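Dipicolinate synthase subunit A (Bacillus halodurans, PDB 3D4O) probably serves as the dinucleotide-binding subunit of the synthase that makes dipicolinic acid, the calcium-chelating compound of bacterial spores. Local coordinates at residues His7-Gly12 / Ser32-Asp37. Numbering follows the deposited sequence.
Sequences HVVIIG and SLVGFD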
loop_
_atom_site.group_PDB
_atom_site.type_symbol
_atom_site.label_atom_id
_atom_site.label_comp_id
_atom_site.label_asym_id
_atom_site.label_seq_id
_atom_site.Cartn_x
_atom_site.Cartn_y
_atom_site.Cartn_z
ATOM N N HIS C 7 -32.525 -3.238 -23.638
ATOM C CA HIS C 7 -31.518 -2.344 -24.184
ATOM C C HIS C 7 -31.026 -1.409 -23.122
ATOM O O HIS C 7 -31.794 -0.636 -22.558
ATOM C CB HIS C 7 -32.074 -1.581 -25.385
ATOM C CG HIS C 7 -31.183 -0.479 -25.879
ATOM N ND1 HIS C 7 -29.810 -0.526 -25.776
ATOM C CD2 HIS C 7 -31.468 0.658 -26.557
ATOM C CE1 HIS C 7 -29.294 0.560 -26.323
ATOM N NE2 HIS C 7 -30.277 1.292 -26.808
ATOM N N VAL C 8 -29.734 -1.511 -22.837
ATOM C CA VAL C 8 -29.100 -0.659 -21.838
ATOM C C VAL C 8 -27.956 0.171 -22.429
ATOM O O VAL C 8 -27.237 -0.245 -23.333
ATOM C CB VAL C 8 -28.585 -1.456 -20.570
ATOM C CG1 VAL C 8 -29.559 -2.571 -20.186
ATOM C CG2 VAL C 8 -27.213 -2.046 -20.791
ATOM N N VAL C 9 -27.849 1.388 -21.916
ATOM C CA VAL C 9 -26.755 2.264 -22.277
ATOM C C VAL C 9 -25.858 2.343 -21.054
ATOM O O VAL C 9 -26.305 2.592 -19.934
ATOM C CB VAL C 9 -27.200 3.668 -22.760
ATOM C CG1 VAL C 9 -27.950 4.420 -21.691
ATOM C CG2 VAL C 9 -25.985 4.484 -23.214
ATOM N N ILE C 10 -24.597 2.045 -21.320
ATOM C CA ILE C 10 -23.525 2.075 -20.359
ATOM C C ILE C 10 -22.652 3.241 -20.741
ATOM O O ILE C 10 -22.043 3.264 -21.799
ATOM C CB ILE C 10 -22.710 0.757 -20.371
ATOM C CG1 ILE C 10 -23.601 -0.444 -20.017
ATOM C CG2 ILE C 10 -21.549 0.811 -19.387
ATOM C CD1 ILE C 10 -22.823 -1.756 -19.737
ATOM N N ILE C 11 -22.596 4.202 -19.835
ATOM C CA ILE C 11 -21.909 5.472 -20.056
ATOM C C ILE C 11 -20.807 5.646 -19.052
ATOM O O ILE C 11 -21.050 5.777 -17.857
ATOM C CB ILE C 11 -22.899 6.640 -19.928
ATOM C CG1 ILE C 11 -24.120 6.385 -20.828
ATOM C CG2 ILE C 11 -22.243 7.973 -20.326
ATOM C CD1 ILE C 11 -25.169 7.481 -20.768
ATOM N N GLY C 12 -19.593 5.627 -19.567
ATOM C CA GLY C 12 -18.388 5.757 -18.757
ATOM C C GLY C 12 -18.156 4.730 -17.672
ATOM O O GLY C 12 -18.846 3.711 -17.526
ATOM N N SER C 32 -25.480 -0.263 -25.773
ATOM C CA SER C 32 -24.895 0.928 -26.399
ATOM C C SER C 32 -23.832 1.417 -25.445
ATOM O O SER C 32 -24.114 1.704 -24.278
ATOM C CB SER C 32 -25.943 2.004 -26.644
ATOM O OG SER C 32 -26.856 1.599 -27.640
ATOM N N LEU C 33 -22.599 1.488 -25.929
ATOM C CA LEU C 33 -21.437 1.780 -25.053
ATOM C C LEU C 33 -20.743 3.106 -25.333
ATOM O O LEU C 33 -20.040 3.280 -26.333
ATOM C CB LEU C 33 -20.432 0.621 -25.142
ATOM C CG LEU C 33 -19.300 0.545 -24.132
ATOM C CD1 LEU C 33 -19.862 0.364 -22.703
ATOM C CD2 LEU C 33 -18.319 -0.613 -24.537
ATOM N N VAL C 34 -20.918 4.026 -24.392
ATOM C CA VAL C 34 -20.377 5.387 -24.528
ATOM C C VAL C 34 -19.203 5.629 -23.595
ATOM O O VAL C 34 -19.262 5.334 -22.392
ATOM C CB VAL C 34 -21.482 6.460 -24.272
ATOM C CG1 VAL C 34 -20.966 7.858 -24.545
ATOM C CG2 VAL C 34 -22.709 6.178 -25.095
ATOM N N GLY C 35 -18.116 6.127 -24.184
ATOM C CA GLY C 35 -16.911 6.496 -23.429
ATOM C C GLY C 35 -15.820 5.453 -23.395
ATOM O O GLY C 35 -14.848 5.565 -22.636
ATOM N N PHE C 36 -15.946 4.461 -24.260
ATOM C CA PHE C 36 -14.977 3.355 -24.293
ATOM C C PHE C 36 -14.248 3.210 -25.628
ATOM O O PHE C 36 -13.904 2.118 -26.057
ATOM C CB PHE C 36 -15.695 2.052 -23.940
ATOM C CG PHE C 36 -16.208 1.999 -22.521
ATOM C CD1 PHE C 36 -17.409 2.614 -22.171
ATOM C CD2 PHE C 36 -15.510 1.313 -21.553
ATOM C CE1 PHE C 36 -17.892 2.559 -20.877
ATOM C CE2 PHE C 36 -15.995 1.254 -20.243
ATOM C CZ PHE C 36 -17.192 1.880 -19.911
ATOM N N ASP C 37 -13.998 4.333 -26.278
ATOM C CA ASP C 37 -13.338 4.299 -27.581
ATOM C C ASP C 37 -11.939 3.708 -27.495
ATOM O O ASP C 37 -11.458 3.101 -28.455
ATOM C CB ASP C 37 -13.344 5.665 -28.270
ATOM C CG ASP C 37 -12.944 6.766 -27.357
ATOM O OD1 ASP C 37 -11.756 6.848 -27.016
ATOM O OD2 ASP C 37 -13.827 7.549 -26.977
#
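His7 meets Ser32 with the edge of its imidazole: CE1 lies 3.0 Å from Ser32 OG, which sits near the ring plane. CG anti to the backbone N (chi1 171°) swings the ring across to that hydroxyl, while ND1 makes a weak hydrogen bond to Lys30 O. With an alanine at His7, Lys30 O would probably lose its weak partner and a gap would be likely to open beside Ser32 OG. Val8 O accepts the N-H of Ser32. Val9 CG2 passes Ser32 O and comes within 4.1 Å of Val34 CG2, the two side chains crossing obliquely; Val9 CA makes a CA-H...O contact with Ser32 O. Ile10 is gripped twice, its N giving to Ser32 O at 3.0 Å and its O receiving Val34 N at 2.9 Å. These bonds join the two parallel strands of a right-handed beta-alpha-beta crossover, the opening unit of a Rossmann-type sheet; on the face of Ile10 and Leu33, helix 15-26 packs through Ile21. There Leu33 CD1 lies 3.7 Å from Ile10 CB. On the other face Ile11 CG2 approaches Val34 CB. Gly12, whose positive phi favours glycine, gives its N-H to Val34 O almost straight (178°), and its own O lies 3.4 Å from Phe36 CZ, at the ring's edge.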